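Local atomic coordinates of terminal oxygenase component of carbazole 1,9a-dioxygenase (Sphingomonas, PDB entry 3GKQ), a protein that acts as the terminal oxygenase of carbazole 1,9a-dioxygenase, probably passing electrons from its Rieske cluster to a non-haem iron where carbazole is dioxygenated at the angular position. Residues A11-K25 with Y345-F357. Residues are numbered along the deposited sequence; the frame is centred on the assembly and turned at random.
Sequences AERRTRAWAPYIDAK and YADDRGWREEVLF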
# COMPACT_ATOMS: atom_id res chain seq x y z
N ALA A 11 22.32 -3.26 24.75
CA ALA A 11 21.61 -4.03 23.73
C ALA A 11 22.60 -4.73 22.80
O ALA A 11 22.41 -5.89 22.44
CB ALA A 11 20.70 -3.11 22.92
N GLU A 12 23.65 -4.01 22.40
CA GLU A 12 24.66 -4.59 21.52
C GLU A 12 25.26 -5.82 22.19
O GLU A 12 25.35 -6.88 21.58
CB GLU A 12 25.75 -3.56 21.22
CG GLU A 12 26.85 -4.04 20.26
CD GLU A 12 27.77 -5.09 20.88
OE1 GLU A 12 28.20 -4.89 22.04
OE2 GLU A 12 28.07 -6.11 20.22
N ARG A 13 25.66 -5.68 23.45
CA ARG A 13 26.26 -6.79 24.18
C ARG A 13 25.29 -7.95 24.34
O ARG A 13 25.69 -9.11 24.27
CB ARG A 13 26.71 -6.35 25.58
CG ARG A 13 28.07 -5.69 25.62
CD ARG A 13 28.63 -5.70 27.03
NE ARG A 13 27.74 -5.03 27.98
CZ ARG A 13 27.47 -3.73 27.97
NH1 ARG A 13 28.01 -2.94 27.05
NH2 ARG A 13 26.65 -3.21 28.87
N ARG A 14 24.02 -7.64 24.56
CA ARG A 14 23.02 -8.67 24.73
C ARG A 14 22.69 -9.45 23.45
O ARG A 14 22.51 -10.67 23.50
CB ARG A 14 21.73 -8.06 25.29
CG ARG A 14 20.56 -9.04 25.28
CD ARG A 14 19.34 -8.54 26.03
NE ARG A 14 18.21 -9.44 25.81
CZ ARG A 14 17.49 -9.47 24.69
NH1 ARG A 14 17.76 -8.62 23.70
NH2 ARG A 14 16.52 -10.36 24.54
N THR A 15 22.62 -8.77 22.32
CA THR A 15 22.28 -9.42 21.06
C THR A 15 23.48 -9.88 20.22
O THR A 15 23.31 -10.52 19.19
CB THR A 15 21.42 -8.49 20.19
OG1 THR A 15 22.18 -7.33 19.85
CG2 THR A 15 20.17 -8.06 20.95
N ARG A 16 24.68 -9.54 20.69
CA ARG A 16 25.92 -9.87 20.01
C ARG A 16 26.00 -11.29 19.44
O ARG A 16 26.27 -11.48 18.26
CB ARG A 16 27.10 -9.64 20.96
CG ARG A 16 28.47 -9.87 20.33
CD ARG A 16 29.57 -9.63 21.35
NE ARG A 16 29.60 -8.24 21.79
CZ ARG A 16 30.37 -7.77 22.77
NH1 ARG A 16 31.19 -8.59 23.42
NH2 ARG A 16 30.32 -6.49 23.10
N ALA A 17 25.77 -12.29 20.29
CA ALA A 17 25.85 -13.69 19.88
C ALA A 17 24.86 -14.11 18.79
O ALA A 17 25.03 -15.18 18.20
CB ALA A 17 25.70 -14.59 21.10
N TRP A 18 23.83 -13.32 18.52
CA TRP A 18 22.90 -13.68 17.46
C TRP A 18 22.60 -12.57 16.47
O TRP A 18 21.52 -12.50 15.89
CB TRP A 18 21.58 -14.26 18.02
CG TRP A 18 21.17 -13.80 19.38
CD1 TRP A 18 21.64 -14.25 20.58
CD2 TRP A 18 20.16 -12.84 19.68
NE1 TRP A 18 20.98 -13.64 21.61
CE2 TRP A 18 20.07 -12.76 21.09
CE3 TRP A 18 19.32 -12.03 18.90
CZ2 TRP A 18 19.17 -11.91 21.74
CZ3 TRP A 18 18.42 -11.18 19.55
CH2 TRP A 18 18.36 -11.13 20.95
N ALA A 19 23.59 -11.70 16.25
CA ALA A 19 23.44 -10.60 15.30
C ALA A 19 23.12 -11.11 13.89
O ALA A 19 22.30 -10.52 13.19
CB ALA A 19 24.70 -9.75 15.29
N PRO A 20 23.77 -12.20 13.44
CA PRO A 20 23.49 -12.70 12.09
C PRO A 20 22.02 -13.10 11.93
O PRO A 20 21.41 -12.87 10.88
CB PRO A 20 24.43 -13.90 11.96
CG PRO A 20 25.59 -13.50 12.83
CD PRO A 20 24.90 -12.92 14.05
N TYR A 21 21.46 -13.70 12.97
CA TYR A 21 20.06 -14.13 12.97
C TYR A 21 19.18 -12.90 12.80
O TYR A 21 18.19 -12.93 12.07
CB TYR A 21 19.74 -14.83 14.29
CG TYR A 21 18.31 -15.30 14.46
CD1 TYR A 21 17.84 -16.42 13.78
CD2 TYR A 21 17.45 -14.66 15.35
CE1 TYR A 21 16.55 -16.89 13.98
CE2 TYR A 21 16.15 -15.12 15.56
CZ TYR A 21 15.71 -16.24 14.87
OH TYR A 21 14.44 -16.72 15.11
N ILE A 22 19.56 -11.81 13.46
CA ILE A 22 18.81 -10.56 13.36
C ILE A 22 18.80 -10.05 11.92
O ILE A 22 17.80 -9.48 11.47
CB ILE A 22 19.41 -9.48 14.28
CG1 ILE A 22 19.14 -9.85 15.75
CG2 ILE A 22 18.81 -8.11 13.95
CD1 ILE A 22 19.79 -8.92 16.75
N ASP A 23 19.89 -10.27 11.20
CA ASP A 23 19.98 -9.82 9.81
C ASP A 23 19.35 -10.78 8.80
O ASP A 23 19.10 -10.39 7.65
CB ASP A 23 21.45 -9.60 9.39
CG ASP A 23 22.10 -8.44 10.12
OD1 ASP A 23 21.48 -7.36 10.18
OD2 ASP A 23 23.23 -8.61 10.61
N ALA A 24 19.08 -12.01 9.22
CA ALA A 24 18.52 -13.03 8.34
C ALA A 24 17.02 -12.93 8.07
O ALA A 24 16.29 -13.91 8.20
CB ALA A 24 18.85 -14.42 8.89
N LYS A 25 16.57 -11.75 7.66
CA LYS A 25 15.16 -11.54 7.39
C LYS A 25 14.65 -12.39 6.23
O LYS A 25 13.47 -12.75 6.18
CB LYS A 25 14.92 -10.05 7.12
CG LYS A 25 13.46 -9.68 6.99
CD LYS A 25 13.28 -8.17 6.98
CE LYS A 25 13.67 -7.55 8.31
NZ LYS A 25 13.49 -6.08 8.28
N TYR A 345 8.94 -7.11 15.70
CA TYR A 345 10.26 -7.54 15.22
C TYR A 345 10.58 -7.13 13.78
O TYR A 345 11.74 -7.18 13.38
CB TYR A 345 10.39 -9.07 15.35
CG TYR A 345 10.44 -9.55 16.78
CD1 TYR A 345 11.64 -9.57 17.48
CD2 TYR A 345 9.28 -9.95 17.45
CE1 TYR A 345 11.70 -9.95 18.82
CE2 TYR A 345 9.32 -10.34 18.80
CZ TYR A 345 10.53 -10.34 19.47
OH TYR A 345 10.59 -10.70 20.79
N ALA A 346 9.58 -6.73 13.01
CA ALA A 346 9.80 -6.37 11.61
C ALA A 346 10.84 -5.27 11.39
O ALA A 346 11.55 -5.28 10.39
CB ALA A 346 8.48 -5.97 10.95
N ASP A 347 10.93 -4.32 12.32
CA ASP A 347 11.89 -3.22 12.19
C ASP A 347 13.13 -3.42 13.06
O ASP A 347 13.87 -2.46 13.31
CB ASP A 347 11.23 -1.89 12.54
CG ASP A 347 10.56 -1.91 13.91
OD1 ASP A 347 11.01 -2.69 14.78
OD2 ASP A 347 9.60 -1.14 14.11
N ASP A 348 13.34 -4.64 13.54
CA ASP A 348 14.49 -4.98 14.37
C ASP A 348 14.44 -4.47 15.81
O ASP A 348 15.27 -4.86 16.63
CB ASP A 348 15.80 -4.49 13.73
CG ASP A 348 16.00 -5.04 12.32
OD1 ASP A 348 15.83 -6.26 12.13
OD2 ASP A 348 16.35 -4.25 11.42
N ARG A 349 13.48 -3.60 16.13
CA ARG A 349 13.39 -3.07 17.48
C ARG A 349 13.10 -4.16 18.51
O ARG A 349 13.59 -4.12 19.64
CB ARG A 349 12.29 -2.00 17.56
CG ARG A 349 12.51 -0.81 16.62
CD ARG A 349 11.51 0.31 16.89
NE ARG A 349 11.64 0.81 18.25
CZ ARG A 349 10.89 1.79 18.77
NH1 ARG A 349 9.95 2.38 18.03
NH2 ARG A 349 11.09 2.18 20.02
N GLY A 350 12.29 -5.14 18.11
CA GLY A 350 11.93 -6.21 19.02
C GLY A 350 13.09 -6.98 19.64
O GLY A 350 13.05 -7.31 20.82
N TRP A 351 14.13 -7.25 18.85
CA TRP A 351 15.27 -8.00 19.36
C TRP A 351 15.95 -7.30 20.53
O TRP A 351 16.57 -7.95 21.37
CB TRP A 351 16.29 -8.24 18.24
CG TRP A 351 15.68 -8.80 17.00
CD1 TRP A 351 15.50 -8.16 15.81
CD2 TRP A 351 15.11 -10.11 16.85
NE1 TRP A 351 14.84 -8.98 14.92
CE2 TRP A 351 14.59 -10.18 15.53
CE3 TRP A 351 14.98 -11.22 17.69
CZ2 TRP A 351 13.95 -11.32 15.04
CZ3 TRP A 351 14.34 -12.36 17.20
CH2 TRP A 351 13.84 -12.40 15.89
N ARG A 352 15.83 -5.98 20.58
CA ARG A 352 16.45 -5.21 21.66
C ARG A 352 15.49 -4.89 22.80
O ARG A 352 15.90 -4.82 23.96
CB ARG A 352 16.98 -3.87 21.12
CG ARG A 352 17.35 -3.88 19.64
CD ARG A 352 18.60 -4.68 19.37
NE ARG A 352 18.90 -4.72 17.94
CZ ARG A 352 20.06 -5.13 17.42
NH1 ARG A 352 21.04 -5.53 18.22
NH2 ARG A 352 20.23 -5.14 16.11
N GLU A 353 14.21 -4.70 22.48
CA GLU A 353 13.22 -4.33 23.48
C GLU A 353 12.47 -5.46 24.18
O GLU A 353 11.84 -5.23 25.21
CB GLU A 353 12.20 -3.37 22.87
CG GLU A 353 12.79 -2.05 22.42
CD GLU A 353 11.73 -1.14 21.83
OE1 GLU A 353 10.70 -0.90 22.50
OE2 GLU A 353 11.93 -0.65 20.70
N GLU A 354 12.52 -6.66 23.63
CA GLU A 354 11.83 -7.80 24.23
C GLU A 354 12.35 -7.99 25.66
O GLU A 354 13.49 -7.66 25.96
CB GLU A 354 12.10 -9.07 23.42
CG GLU A 354 13.55 -9.56 23.51
CD GLU A 354 13.89 -10.67 22.51
OE1 GLU A 354 13.02 -11.09 21.73
OE2 GLU A 354 15.06 -11.12 22.51
N VAL A 355 11.49 -8.51 26.54
CA VAL A 355 11.88 -8.80 27.92
C VAL A 355 11.63 -10.29 28.10
O VAL A 355 10.50 -10.72 28.34
CB VAL A 355 11.04 -8.01 28.95
CG1 VAL A 355 11.40 -8.45 30.36
CG2 VAL A 355 11.28 -6.52 28.79
N LEU A 356 12.69 -11.08 27.99
CA LEU A 356 12.59 -12.53 28.08
C LEU A 356 12.61 -13.10 29.50
O LEU A 356 13.09 -12.45 30.43
CB LEU A 356 13.71 -13.16 27.27
CG LEU A 356 13.82 -12.69 25.82
CD1 LEU A 356 14.95 -13.44 25.12
CD2 LEU A 356 12.50 -12.92 25.10
N PHE A 357 12.05 -14.30 29.66
CA PHE A 357 12.10 -14.94 30.97
C PHE A 357 12.67 -16.35 30.85
O PHE A 357 13.04 -16.79 29.75
CB PHE A 357 10.73 -14.88 31.70
CG PHE A 357 9.64 -15.75 31.11
CD1 PHE A 357 9.58 -16.04 29.75
CD2 PHE A 357 8.61 -16.21 31.94
CE1 PHE A 357 8.52 -16.78 29.22
CE2 PHE A 357 7.54 -16.94 31.42
CZ PHE A 357 7.49 -17.23 30.06
O HOH W 1 16.71 -7.60 9.94
O HOH W 2 14.88 -4.01 9.37
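Trp351 lies against three side chains of residues 11-25. Trp351 CB is 3.9 Å from Trp18 CZ3 and also touches Ile22 CD1. At CG the indole passes beneath Ile22 CG1, which sits over the five-membered ring in a CH-pi contact. Trp351 CD1 meets Ile22 CG2 at 3.8 Å. Trp351 CE3 touches Trp18 CZ3, and CZ3 and CH2 both lie near Tyr21 CE2. Tyr21 turns its edge to Trp351 in an offset edge-to-face pair, the planes 75° apart. The Tyr21 hydroxyl bonds to Glu179. Tyr345 CD1 packs on the other indole face, so the indole is sandwiched between Tyr345 and Ile22, which limits its tilt.

Arg14 closes one end. With CG opposite the backbone N (chi1 171°) and the chain straight as far as NE, the guanidinium reaches the C-terminal end of helix 349-353. Arg14 NH1 donates to Trp351 O at 2.7 Å, almost in line with the carbonyl. Arg14 NH2 forms a salt bridge to Glu354 OE2 at 2.6 Å, meeting that oxygen's anti lone pair. Both acceptors lie in the guanidinium plane, and Trp18 CZ2 packs on one of its faces. Replacing Arg14 with alanine is likely to leave Trp351 O without this donor and Glu354 without one salt-bridge partner, though Arg367 would remain. Tyr345 OH bonds to the other oxygen, Glu354 OE1.

At the other end, Lys25 NZ donates to Ala346 O at 3.0 Å. One water joins Lys25 NZ to Asp348 OD2, another Ile22 O to Asp348 OD1.

The contact joins helices 9-15 and 19-23, and the turn after them, to helix 349-353 and the end of helix 332-346. Just beyond, Phe357 meets the cluster ligand His74 of the second subunit, the head-to-tail pairing of catalytic and Rieske domains typical of trimeric Rieske oxygenases.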